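Local coordinates for protein chitin deacetylase 1 (Bombyx mori, PDB 5ZNT) that removes the N-acetyl groups of chitin by zinc-dependent hydrolysis, yielding chitosan and acetate, through the carbohydrate esterase 4 catalytic domain held in this chain, at residues I53-Y56 with K57-N61; Y76-H80 with K81-Y85; A283-Y286 with W287-E290. All blocks are in the same frame, centred on the assembly; numbering follows the deposited sequence.

Contact 1 of 3, residues I53-Y56 with K57-N61; sequences IELY and KEIFN
Helix 53-59, the crossover helix of the beta-alpha-beta unit that joins strand 38-45 to strand 75-78 in the polysaccharide deacetylase domain, brings Glu54 and Lys57 together on its outer side. The lysine chain, extended beyond CG, runs back past the preceding turn until NZ lies 3.2 Å from Glu54 OE2, a salt bridge that meets the oxygen nearly along its C-O axis. Glu54 reaches it because its chain bends at chi2 (-63°); CE of Lys57 meanwhile lies alongside Ile53 CG2 at 3.9 Å, so the long aliphatic stem also shields an apolar neighbour. A water donates to Glu58 OE1 and, weakly, to Glu54 O, whose stronger partner is Glu58 N. On the inner side the branched aliphatic residues Leu55 and Ile59 meet, CG to CD1 at 4.0 Å, their compact apolar ends suiting a buried place against helix 278-294. The last full turn closes with Phe60 N donating a hydrogen bond to Tyr56 O at 2.9 Å (163°), just where Phe60 leaves helical geometry. Its ring carries Ile59 CG2 over the centre of one face, 3.6 Å above the plane, while Tyr56 and Phe60 both reach Phe44 of strand 38-45. The helix is thus amphipathic: apolar where it faces strand 38-45 and helix 278-294, with charges on the exposed side, where solvent probably weakens the salt bridge.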
ATOM      1  N   ILE A  53     -13.625 -10.285   4.527  1.00 22.80           N
ATOM      2  CA  ILE A  53     -14.281 -10.036   3.244  1.00 25.63           C
ATOM      3  C   ILE A  53     -15.547  -9.205   3.443  1.00 26.34           C
ATOM      4  O   ILE A  53     -15.809  -8.255   2.695  1.00 27.59           O
ATOM      5  CB  ILE A  53     -14.557 -11.372   2.517  1.00 28.12           C
ATOM      6  CG1 ILE A  53     -13.250 -11.908   1.868  1.00 20.42           C
ATOM      7  CG2 ILE A  53     -15.674 -11.194   1.475  1.00 32.80           C
ATOM      8  CD1 ILE A  53     -13.262 -13.466   1.564  1.00 21.28           C
ATOM      9  N   GLU A  54     -16.312  -9.497   4.493  1.00 21.77           N
ATOM     10  CA  GLU A  54     -17.524  -8.726   4.749  1.00 32.16           C
ATOM     11  C   GLU A  54     -17.210  -7.306   5.203  1.00 30.61           C
ATOM     12  O   GLU A  54     -17.953  -6.373   4.877  1.00 29.17           O
ATOM     13  CB  GLU A  54     -18.389  -9.436   5.792  1.00 34.97           C
ATOM     14  CG  GLU A  54     -19.084 -10.686   5.267  1.00 41.02           C
ATOM     15  CD  GLU A  54     -20.076 -10.379   4.151  1.00 64.20           C
ATOM     16  OE1 GLU A  54     -21.079  -9.667   4.426  1.00 63.94           O
ATOM     17  OE2 GLU A  54     -19.835 -10.839   3.003  1.00 58.21           O
ATOM     18  N   LEU A  55     -16.149  -7.122   5.994  1.00 26.31           N
ATOM     19  CA  LEU A  55     -15.740  -5.762   6.340  1.00 22.52           C
ATOM     20  C   LEU A  55     -15.474  -4.937   5.080  1.00 23.71           C
ATOM     21  O   LEU A  55     -15.914  -3.781   4.976  1.00 25.14           O
ATOM     22  CB  LEU A  55     -14.494  -5.791   7.228  1.00 22.58           C
ATOM     23  CG  LEU A  55     -13.861  -4.413   7.444  1.00 21.03           C
ATOM     24  CD1 LEU A  55     -14.677  -3.588   8.435  1.00 23.58           C
ATOM     25  CD2 LEU A  55     -12.430  -4.521   7.894  1.00 24.13           C
ATOM     26  N   TYR A  56     -14.750  -5.502   4.115  1.00 18.83           N
ATOM     27  CA  TYR A  56     -14.425  -4.719   2.926  1.00 21.03           C
ATOM     28  C   TYR A  56     -15.684  -4.389   2.128  1.00 29.68           C
ATOM     29  O   TYR A  56     -15.753  -3.322   1.503  1.00 24.36           O
ATOM     30  CB  TYR A  56     -13.401  -5.453   2.066  1.00 21.26           C
ATOM     31  CG  TYR A  56     -12.051  -5.621   2.760  1.00 22.59           C
ATOM     32  CD1 TYR A  56     -11.500  -4.589   3.526  1.00 21.52           C
ATOM     33  CD2 TYR A  56     -11.349  -6.823   2.681  1.00 17.53           C
ATOM     34  CE1 TYR A  56     -10.264  -4.741   4.171  1.00 21.62           C
ATOM     35  CE2 TYR A  56     -10.123  -6.991   3.340  1.00 17.66           C
ATOM     36  CZ  TYR A  56      -9.589  -5.937   4.076  1.00 19.77           C
ATOM     37  OH  TYR A  56      -8.368  -6.079   4.706  1.00 19.68           O
ATOM     38  N   LYS A  57     -16.703  -5.259   2.174  1.00 25.93           N
ATOM     39  CA  LYS A  57     -17.965  -4.948   1.496  1.00 33.47           C
ATOM     40  C   LYS A  57     -18.686  -3.791   2.167  1.00 27.91           C
ATOM     41  O   LYS A  57     -19.318  -2.969   1.488  1.00 31.43           O
ATOM     42  CB  LYS A  57     -18.877  -6.178   1.454  1.00 36.52           C
ATOM     43  CG  LYS A  57     -18.514  -7.156   0.372  1.00 41.84           C
ATOM     44  CD  LYS A  57     -19.350  -8.438   0.464  1.00 59.23           C
ATOM     45  CE  LYS A  57     -18.708  -9.573  -0.357  1.00 59.39           C
ATOM     46  NZ  LYS A  57     -19.427 -10.866  -0.196  1.00 52.01           N
ATOM     47  N   GLU A  58     -18.613  -3.716   3.497  1.00 23.24           N
ATOM     48  CA  GLU A  58     -19.250  -2.628   4.220  1.00 27.98           C
ATOM     49  C   GLU A  58     -18.591  -1.294   3.887  1.00 31.15           C
ATOM     50  O   GLU A  58     -19.281  -0.287   3.707  1.00 25.86           O
ATOM     51  CB  GLU A  58     -19.195  -2.891   5.723  1.00 26.03           C
ATOM     52  CG  GLU A  58     -19.749  -1.779   6.575  1.00 28.65           C
ATOM     53  CD  GLU A  58     -19.911  -2.156   8.057  1.00 42.31           C
ATOM     54  OE1 GLU A  58     -19.592  -3.317   8.446  1.00 39.17           O
ATOM     55  OE2 GLU A  58     -20.354  -1.278   8.840  1.00 36.57           O
ATOM     56  N   ILE A  59     -17.258  -1.269   3.812  1.00 24.50           N
ATOM     57  CA  ILE A  59     -16.542  -0.034   3.497  1.00 22.60           C
ATOM     58  C   ILE A  59     -16.748   0.346   2.031  1.00 22.45           C
ATOM     59  O   ILE A  59     -17.152   1.469   1.711  1.00 24.40           O
ATOM     60  CB  ILE A  59     -15.043  -0.174   3.813  1.00 18.83           C
ATOM     61  CG1 ILE A  59     -14.824  -0.475   5.302  1.00 19.42           C
ATOM     62  CG2 ILE A  59     -14.321   1.109   3.388  1.00 21.45           C
ATOM     63  CD1 ILE A  59     -13.391  -0.904   5.657  1.00 21.80           C
ATOM     64  N   PHE A  60     -16.430  -0.573   1.128  1.00 19.39           N
ATOM     65  CA  PHE A  60     -16.404  -0.301  -0.305  1.00 21.95           C
ATOM     66  C   PHE A  60     -17.698  -0.823  -0.920  1.00 29.09           C
ATOM     67  O   PHE A  60     -17.734  -1.818  -1.635  1.00 36.04           O
ATOM     68  CB  PHE A  60     -15.158  -0.911  -0.938  1.00 21.04           C
ATOM     69  CG  PHE A  60     -13.900  -0.416  -0.314  1.00 24.72           C
ATOM     70  CD1 PHE A  60     -13.476   0.885  -0.542  1.00 18.74           C
ATOM     71  CD2 PHE A  60     -13.168  -1.222   0.550  1.00 24.09           C
ATOM     72  CE1 PHE A  60     -12.324   1.367   0.050  1.00 24.70           C
ATOM     73  CE2 PHE A  60     -12.014  -0.752   1.160  1.00 20.76           C
ATOM     74  CZ  PHE A  60     -11.593   0.545   0.939  1.00 23.76           C
ATOM     75  N   ASN A  61     -18.773  -0.110  -0.590  1.00 30.75           N
ATOM     76  CA  ASN A  61     -20.135  -0.541  -0.857  1.00 41.79           C
ATOM     77  C   ASN A  61     -20.644  -0.135  -2.242  1.00 44.05           C
ATOM     78  O   ASN A  61     -21.812  -0.393  -2.555  1.00 53.09           O
ATOM     79  CB  ASN A  61     -21.065   0.018   0.215  1.00 26.84           C
ATOM     80  CG  ASN A  61     -20.998   1.532   0.311  1.00 37.83           C
ATOM     81  OD1 ASN A  61     -20.425   2.202  -0.558  1.00 33.82           O
ATOM     82  ND2 ASN A  61     -21.587   2.083   1.366  1.00 35.48           N
TER
HETATM   83  O   HOH W   1     -19.127  -5.733   7.921  1.00 39.78           O

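Contact 2 of 3, residues Y76-H80 with K81-Y85; sequences YFVSH and KYTNY. With NAG (2-acetamido-2-deoxy-beta-D-glucopyranose), chain B.
With chi1 at 174°, His80 swings its imidazole away from its own N, while Tyr85, its CG beside its own backbone N, sends its side chain across that of His80 at about a right angle; ND1 and OH then meet at 2.6 Å in a nearly straight hydrogen bond (168°) in which either may be the donor. The hydroxyl lies at the edge of the imidazole, near its plane, and the two rings meet rim to rim with planes 42° apart. Thr83 suits the bend between them. Its OG1 donates to Ser79 O at 2.6 Å, nearly in line with the carbonyl, and its N donates to His80 O at 3.0 Å, closing the type II turn from His80 to Thr83. The threonine methyl CG2 serves the apolar side, lying over the centre of one Tyr85 face and 3.9 Å from Val78 CG1. A water joins Ser79 OG to Lys81 O, to which it donates, and Lys81 NZ pairs with Glu353. Asn84 does double duty: ND2 carries the N-linked sugar at C1 (1.4 Å), and OD1 accepts from Ala87 N as the N-cap of helix 85-93. The bend therefore carries the chain from strand 75-78 into that helix close to the zinc ligands Asp46 and His105; Tyr367 stacks on His80, Val78 and Tyr85 rest on Met127 of helix 117-134, and strand 355-359 packs against His80, Lys81 and Tyr85.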
ATOM      1  N   TYR A  76      -4.296  -3.255  -1.387  1.00 18.67           N
ATOM      2  CA  TYR A  76      -4.191  -4.395  -0.483  1.00 17.63           C
ATOM      3  C   TYR A  76      -2.793  -4.977  -0.609  1.00 15.25           C
ATOM      4  O   TYR A  76      -2.404  -5.416  -1.697  1.00 15.74           O
ATOM      5  CB  TYR A  76      -5.229  -5.466  -0.815  1.00 15.26           C
ATOM      6  CG  TYR A  76      -6.637  -5.013  -0.509  1.00 15.87           C
ATOM      7  CD1 TYR A  76      -7.320  -4.173  -1.380  1.00 14.39           C
ATOM      8  CD2 TYR A  76      -7.272  -5.400   0.666  1.00 14.94           C
ATOM      9  CE1 TYR A  76      -8.606  -3.730  -1.096  1.00 17.32           C
ATOM     10  CE2 TYR A  76      -8.574  -4.979   0.953  1.00 20.62           C
ATOM     11  CZ  TYR A  76      -9.232  -4.161   0.059  1.00 22.10           C
ATOM     12  OH  TYR A  76     -10.498  -3.742   0.343  1.00 20.02           O
ATOM     13  N   PHE A  77      -2.026  -4.923   0.478  1.00 12.23           N
ATOM     14  CA  PHE A  77      -0.717  -5.575   0.521  1.00 14.24           C
ATOM     15  C   PHE A  77      -0.942  -6.979   1.069  1.00 16.85           C
ATOM     16  O   PHE A  77      -1.114  -7.172   2.273  1.00 15.78           O
ATOM     17  CB  PHE A  77       0.269  -4.767   1.367  1.00 17.50           C
ATOM     18  CG  PHE A  77       0.684  -3.474   0.711  1.00 16.64           C
ATOM     19  CD1 PHE A  77       1.672  -3.464  -0.264  1.00 11.89           C
ATOM     20  CD2 PHE A  77       0.055  -2.286   1.044  1.00 18.65           C
ATOM     21  CE1 PHE A  77       2.034  -2.272  -0.890  1.00 17.21           C
ATOM     22  CE2 PHE A  77       0.421  -1.100   0.429  1.00 18.25           C
ATOM     23  CZ  PHE A  77       1.398  -1.097  -0.534  1.00 19.43           C
ATOM     24  N   VAL A  78      -0.938  -7.962   0.178  1.00 17.39           N
ATOM     25  CA  VAL A  78      -1.486  -9.285   0.472  1.00 14.41           C
ATOM     26  C   VAL A  78      -0.350 -10.217   0.822  1.00 15.88           C
ATOM     27  O   VAL A  78       0.632 -10.307   0.078  1.00 14.52           O
ATOM     28  CB  VAL A  78      -2.291  -9.820  -0.729  1.00 15.09           C
ATOM     29  CG1 VAL A  78      -2.840 -11.235  -0.419  1.00 12.48           C
ATOM     30  CG2 VAL A  78      -3.460  -8.844  -1.042  1.00 13.62           C
ATOM     31  N   SER A  79      -0.480 -10.916   1.954  1.00 14.41           N
ATOM     32  CA  SER A  79       0.413 -12.007   2.314  1.00 15.55           C
ATOM     33  C   SER A  79      -0.283 -13.337   2.015  1.00 13.06           C
ATOM     34  O   SER A  79      -1.510 -13.412   1.995  1.00 15.50           O
ATOM     35  CB  SER A  79       0.806 -11.929   3.805  1.00 15.37           C
ATOM     36  OG  SER A  79      -0.363 -11.958   4.638  1.00 19.71           O
ATOM     37  N   HIS A  80       0.518 -14.398   1.819  1.00 14.45           N
ATOM     38  CA  HIS A  80      -0.000 -15.641   1.231  1.00 13.31           C
ATOM     39  C   HIS A  80      -0.839 -16.452   2.212  1.00 16.06           C
ATOM     40  O   HIS A  80      -1.935 -16.902   1.870  1.00 15.32           O
ATOM     41  CB  HIS A  80       1.168 -16.481   0.704  1.00 13.68           C
ATOM     42  CG  HIS A  80       0.783 -17.849   0.203  1.00 19.02           C
ATOM     43  ND1 HIS A  80      -0.278 -18.068  -0.657  1.00 14.95           N
ATOM     44  CD2 HIS A  80       1.340 -19.062   0.428  1.00 17.54           C
ATOM     45  CE1 HIS A  80      -0.351 -19.360  -0.944  1.00 15.89           C
ATOM     46  NE2 HIS A  80       0.622 -19.986  -0.299  1.00 18.90           N
ATOM     47  N   LYS A  81      -0.332 -16.705   3.428  1.00 17.43           N
ATOM     48  CA  LYS A  81      -0.929 -17.774   4.220  1.00 16.01           C
ATOM     49  C   LYS A  81      -2.358 -17.420   4.598  1.00 16.33           C
ATOM     50  O   LYS A  81      -2.633 -16.320   5.094  1.00 15.51           O
ATOM     51  CB  LYS A  81      -0.094 -18.068   5.484  1.00 18.92           C
ATOM     52  CG  LYS A  81      -0.279 -19.494   6.024  1.00 16.58           C
ATOM     53  CD  LYS A  81       0.558 -19.689   7.334  1.00 18.71           C
ATOM     54  CE  LYS A  81       0.568 -21.137   7.772  1.00 25.68           C
ATOM     55  NZ  LYS A  81       1.495 -21.372   8.952  1.00 24.53           N
ATOM     56  N   TYR A  82      -3.274 -18.362   4.343  1.00 14.53           N
ATOM     57  CA  TYR A  82      -4.707 -18.260   4.600  1.00 14.70           C
ATOM     58  C   TYR A  82      -5.440 -17.324   3.651  1.00 18.68           C
ATOM     59  O   TYR A  82      -6.614 -17.028   3.878  1.00 18.13           O
ATOM     60  CB  TYR A  82      -5.009 -17.827   6.040  1.00 16.43           C
ATOM     61  CG  TYR A  82      -4.236 -18.615   7.083  1.00 21.07           C
ATOM     62  CD1 TYR A  82      -4.377 -20.009   7.185  1.00 19.36           C
ATOM     63  CD2 TYR A  82      -3.379 -17.968   7.976  1.00 16.43           C
ATOM     64  CE1 TYR A  82      -3.664 -20.735   8.171  1.00 24.03           C
ATOM     65  CE2 TYR A  82      -2.670 -18.674   8.943  1.00 20.32           C
ATOM     66  CZ  TYR A  82      -2.818 -20.051   9.046  1.00 22.43           C
ATOM     67  OH  TYR A  82      -2.095 -20.737  10.014  1.00 23.90           O
ATOM     68  N   THR A  83      -4.805 -16.854   2.588  1.00 15.54           N
ATOM     69  CA  THR A  83      -5.487 -15.933   1.698  1.00 14.85           C
ATOM     70  C   THR A  83      -6.434 -16.689   0.775  1.00 17.98           C
ATOM     71  O   THR A  83      -6.165 -17.824   0.378  1.00 16.89           O
ATOM     72  CB  THR A  83      -4.466 -15.123   0.912  1.00 17.20           C
ATOM     73  OG1 THR A  83      -4.017 -14.082   1.770  1.00 12.16           O
ATOM     74  CG2 THR A  83      -5.043 -14.511  -0.390  1.00 12.90           C
ATOM     75  N   ASN A  84      -7.576 -16.071   0.503  1.00 16.27           N
ATOM     76  CA  ASN A  84      -8.587 -16.583  -0.414  1.00 18.95           C
ATOM     77  C   ASN A  84      -8.358 -15.893  -1.755  1.00 18.00           C
ATOM     78  O   ASN A  84      -8.625 -14.694  -1.893  1.00 17.53           O
ATOM     79  CB  ASN A  84      -9.952 -16.298   0.196  1.00 19.33           C
ATOM     80  CG  ASN A  84     -11.115 -16.616  -0.712  1.00 22.78           C
ATOM     81  OD1 ASN A  84     -11.006 -16.702  -1.943  1.00 17.43           O
ATOM     82  ND2 ASN A  84     -12.262 -16.788  -0.083  1.00 23.19           N
ATOM     83  N   TYR A  85      -7.828 -16.633  -2.737  1.00 14.19           N
ATOM     84  CA  TYR A  85      -7.433 -15.993  -3.985  1.00 12.76           C
ATOM     85  C   TYR A  85      -8.600 -15.683  -4.913  1.00 19.63           C
ATOM     86  O   TYR A  85      -8.441 -14.830  -5.798  1.00 20.05           O
ATOM     87  CB  TYR A  85      -6.368 -16.834  -4.700  1.00 13.59           C
ATOM     88  CG  TYR A  85      -5.064 -16.664  -3.953  1.00 17.29           C
ATOM     89  CD1 TYR A  85      -4.230 -15.561  -4.206  1.00 14.81           C
ATOM     90  CD2 TYR A  85      -4.719 -17.543  -2.926  1.00 17.04           C
ATOM     91  CE1 TYR A  85      -3.054 -15.383  -3.494  1.00 14.85           C
ATOM     92  CE2 TYR A  85      -3.555 -17.379  -2.204  1.00 16.03           C
ATOM     93  CZ  TYR A  85      -2.746 -16.285  -2.468  1.00 16.98           C
ATOM     94  OH  TYR A  85      -1.619 -16.141  -1.729  1.00 17.14           O
TER
HETATM   95  C1  NAG B   1     -13.474 -17.043  -0.791  1.00 26.92           C
HETATM   96  C2  NAG B   1     -14.661 -17.445   0.060  1.00 31.97           C
HETATM   97  C3  NAG B   1     -15.890 -17.618  -0.831  1.00 35.65           C
HETATM   98  C4  NAG B   1     -16.109 -16.382  -1.702  1.00 40.16           C
HETATM   99  C5  NAG B   1     -14.810 -15.959  -2.382  1.00 29.40           C
HETATM  100  C6  NAG B   1     -14.911 -14.631  -3.097  1.00 30.56           C
HETATM  101  C7  NAG B   1     -13.703 -18.686   1.964  1.00 34.16           C
HETATM  102  C8  NAG B   1     -13.632 -20.021   2.644  1.00 36.63           C
HETATM  103  N2  NAG B   1     -14.418 -18.649   0.837  1.00 29.39           N
HETATM  104  O3  NAG B   1     -17.004 -17.870   0.014  1.00 45.62           O
HETATM  105  O4  NAG B   1     -16.925 -16.690  -2.825  1.00 57.53           O
HETATM  106  O5  NAG B   1     -13.755 -15.842  -1.423  1.00 25.70           O
HETATM  107  O6  NAG B   1     -15.393 -13.622  -2.220  1.00 37.57           O
HETATM  108  O7  NAG B   1     -13.109 -17.689   2.402  1.00 34.35           O
HETATM  109  O   HOH W   2      -1.141 -14.263   5.943  1.00 18.62           O

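Contact 3 of 3, residues A283-Y286 with W287-E290; sequences AFLY and WIDE
Ile288 CD1 sits over one face of the Phe284 ring, 3.6 Å from its centroid and only 19° off the normal, a CH-pi contact made one turn along helix 278-294. The methyl is displaced slightly toward the rim, 3.5 Å from Phe284 CZ, and is also touched by Leu285 CD2 at 4.1 Å, from a side chain running alongside in the same direction. In Phe284, chi1 (-177°) carries the ring along the helix toward Ile288 and chi2 turns its face to the methyl; Trp287 brings CE3 to 4.2 Å from Phe284 CE1. The backbone fixes this spacing by bonds from N-H of residue i+4 to C=O of residue i, among them Ile288 N to Phe284 O at 2.9 Å. Farther out, the large rings fill the gap between helix and sheet: Phe284 reaches Phe269 and Ile42, Trp287 reaches Ile40, and both lean on Leu250 of helix 243-258. Leu285 instead packs on helix 53-59. On another side Tyr286 and Glu290 cross at an angle, ring and carboxylate planes 77° apart, and a water near the ring plane joins Tyr286 OH (2.8 Å) to Glu290 OE2, to which it donates. Hydrogen bonds from this water and Tyr247 hold Glu290, whereas the salt bridge to Arg64 probably helps keep Asp289 ionised; the aromatic flank is held mainly by apolar packing, with a weak bond from Trp287 NE1 to Asn251 OD1.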
ATOM      1  N   ALA A 283     -16.433   5.388  13.324  1.00 25.63           N
ATOM      2  CA  ALA A 283     -15.813   6.700  13.185  1.00 26.17           C
ATOM      3  C   ALA A 283     -15.137   6.853  11.828  1.00 25.24           C
ATOM      4  O   ALA A 283     -15.182   7.929  11.219  1.00 23.71           O
ATOM      5  CB  ALA A 283     -14.812   6.929  14.322  1.00 25.27           C
ATOM      6  N   PHE A 284     -14.510   5.789  11.333  1.00 22.96           N
ATOM      7  CA  PHE A 284     -13.818   5.863  10.053  1.00 22.81           C
ATOM      8  C   PHE A 284     -14.808   6.113   8.919  1.00 22.24           C
ATOM      9  O   PHE A 284     -14.570   6.949   8.040  1.00 23.86           O
ATOM     10  CB  PHE A 284     -13.050   4.559   9.816  1.00 22.54           C
ATOM     11  CG  PHE A 284     -12.242   4.538   8.548  1.00 21.92           C
ATOM     12  CD1 PHE A 284     -11.441   5.615   8.195  1.00 24.52           C
ATOM     13  CD2 PHE A 284     -12.271   3.432   7.724  1.00 24.69           C
ATOM     14  CE1 PHE A 284     -10.684   5.592   7.023  1.00 28.21           C
ATOM     15  CE2 PHE A 284     -11.515   3.394   6.550  1.00 27.90           C
ATOM     16  CZ  PHE A 284     -10.719   4.479   6.204  1.00 29.34           C
ATOM     17  N   LEU A 285     -15.903   5.360   8.897  1.00 22.03           N
ATOM     18  CA  LEU A 285     -16.899   5.541   7.851  1.00 23.48           C
ATOM     19  C   LEU A 285     -17.570   6.911   7.959  1.00 25.25           C
ATOM     20  O   LEU A 285     -17.788   7.583   6.940  1.00 26.03           O
ATOM     21  CB  LEU A 285     -17.922   4.414   7.923  1.00 24.08           C
ATOM     22  CG  LEU A 285     -17.294   3.044   7.646  1.00 29.26           C
ATOM     23  CD1 LEU A 285     -18.337   1.951   7.621  1.00 25.37           C
ATOM     24  CD2 LEU A 285     -16.496   3.080   6.328  1.00 26.26           C
ATOM     25  N   TYR A 286     -17.903   7.341   9.176  1.00 22.12           N
ATOM     26  CA  TYR A 286     -18.431   8.689   9.356  1.00 25.30           C
ATOM     27  C   TYR A 286     -17.485   9.716   8.751  1.00 30.16           C
ATOM     28  O   TYR A 286     -17.905  10.606   7.996  1.00 23.79           O
ATOM     29  CB  TYR A 286     -18.654   8.968  10.842  1.00 28.34           C
ATOM     30  CG  TYR A 286     -19.304  10.302  11.106  1.00 29.20           C
ATOM     31  CD1 TYR A 286     -18.552  11.471  11.107  1.00 30.42           C
ATOM     32  CD2 TYR A 286     -20.667  10.395  11.351  1.00 28.50           C
ATOM     33  CE1 TYR A 286     -19.140  12.703  11.334  1.00 35.74           C
ATOM     34  CE2 TYR A 286     -21.268  11.624  11.590  1.00 32.68           C
ATOM     35  CZ  TYR A 286     -20.501  12.774  11.573  1.00 35.42           C
ATOM     36  OH  TYR A 286     -21.087  14.011  11.802  1.00 37.53           O
ATOM     37  N   TRP A 287     -16.193   9.596   9.069  1.00 25.69           N
ATOM     38  CA  TRP A 287     -15.191  10.513   8.543  1.00 24.13           C
ATOM     39  C   TRP A 287     -15.137  10.475   7.019  1.00 24.62           C
ATOM     40  O   TRP A 287     -15.153  11.526   6.360  1.00 25.26           O
ATOM     41  CB  TRP A 287     -13.824  10.174   9.143  1.00 24.08           C
ATOM     42  CG  TRP A 287     -12.745  11.071   8.658  1.00 21.56           C
ATOM     43  CD1 TRP A 287     -12.483  12.349   9.095  1.00 20.89           C
ATOM     44  CD2 TRP A 287     -11.773  10.787   7.638  1.00 23.30           C
ATOM     45  NE1 TRP A 287     -11.421  12.870   8.407  1.00 20.14           N
ATOM     46  CE2 TRP A 287     -10.962  11.935   7.512  1.00 21.60           C
ATOM     47  CE3 TRP A 287     -11.510   9.674   6.816  1.00 22.39           C
ATOM     48  CZ2 TRP A 287      -9.909  12.011   6.610  1.00 21.18           C
ATOM     49  CZ3 TRP A 287     -10.459   9.753   5.921  1.00 20.79           C
ATOM     50  CH2 TRP A 287      -9.679  10.920   5.816  1.00 20.45           C
ATOM     51  N   ILE A 288     -15.022   9.275   6.440  1.00 20.63           N
ATOM     52  CA  ILE A 288     -14.990   9.133   4.983  1.00 21.46           C
ATOM     53  C   ILE A 288     -16.196   9.818   4.351  1.00 23.57           C
ATOM     54  O   ILE A 288     -16.072  10.554   3.366  1.00 22.44           O
ATOM     55  CB  ILE A 288     -14.958   7.648   4.576  1.00 21.73           C
ATOM     56  CG1 ILE A 288     -13.608   7.020   4.888  1.00 26.59           C
ATOM     57  CG2 ILE A 288     -15.237   7.513   3.096  1.00 26.73           C
ATOM     58  CD1 ILE A 288     -13.609   5.499   4.614  1.00 28.53           C
ATOM     59  N   ASP A 289     -17.381   9.538   4.871  1.00 22.78           N
ATOM     60  CA  ASP A 289     -18.588  10.087   4.268  1.00 24.45           C
ATOM     61  C   ASP A 289     -18.631  11.605   4.424  1.00 27.26           C
ATOM     62  O   ASP A 289     -19.026  12.326   3.500  1.00 25.08           O
ATOM     63  CB  ASP A 289     -19.812   9.441   4.895  1.00 24.02           C
ATOM     64  CG  ASP A 289     -19.975   7.990   4.499  1.00 27.18           C
ATOM     65  OD1 ASP A 289     -19.467   7.585   3.419  1.00 26.41           O
ATOM     66  OD2 ASP A 289     -20.642   7.264   5.256  1.00 24.76           O
ATOM     67  N   GLU A 290     -18.176  12.108   5.565  1.00 22.71           N
ATOM     68  CA  GLU A 290     -18.124  13.545   5.781  1.00 25.39           C
ATOM     69  C   GLU A 290     -17.109  14.221   4.858  1.00 29.04           C
ATOM     70  O   GLU A 290     -17.390  15.283   4.289  1.00 25.39           O
ATOM     71  CB  GLU A 290     -17.808  13.826   7.247  1.00 27.07           C
ATOM     72  CG  GLU A 290     -17.834  15.315   7.582  1.00 30.61           C
ATOM     73  CD  GLU A 290     -17.607  15.561   9.037  1.00 34.43           C
ATOM     74  OE1 GLU A 290     -16.540  15.155   9.544  1.00 29.58           O
ATOM     75  OE2 GLU A 290     -18.500  16.150   9.681  1.00 36.45           O
TER
HETATM   76  O   HOH W   3     -19.238  16.056  12.321  1.00 40.89           O

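All three contacts are local, yet they serve different layers of the fold. Contacts 1 and 3 lie on two helices on the same side of the chain's centre, contact 1 reaching just past the end of its own, and they meet where Leu285 CD2 approaches Ile59 CG1 at 4.1 Å. Contact 3 is the more buried of this pair and is built on aromatic packing; contact 1 keeps half its touching residues in the core and carries its charges at the surface. Contact 2 is also buried, but it shapes a bend, so side-chain hydroxyl and imidazole groups add to the backbone bond of the turn near the metal site. It touches contact 1 through Tyr56 and Tyr76, and stays about 10 Å from contact 3 at the nearest atoms.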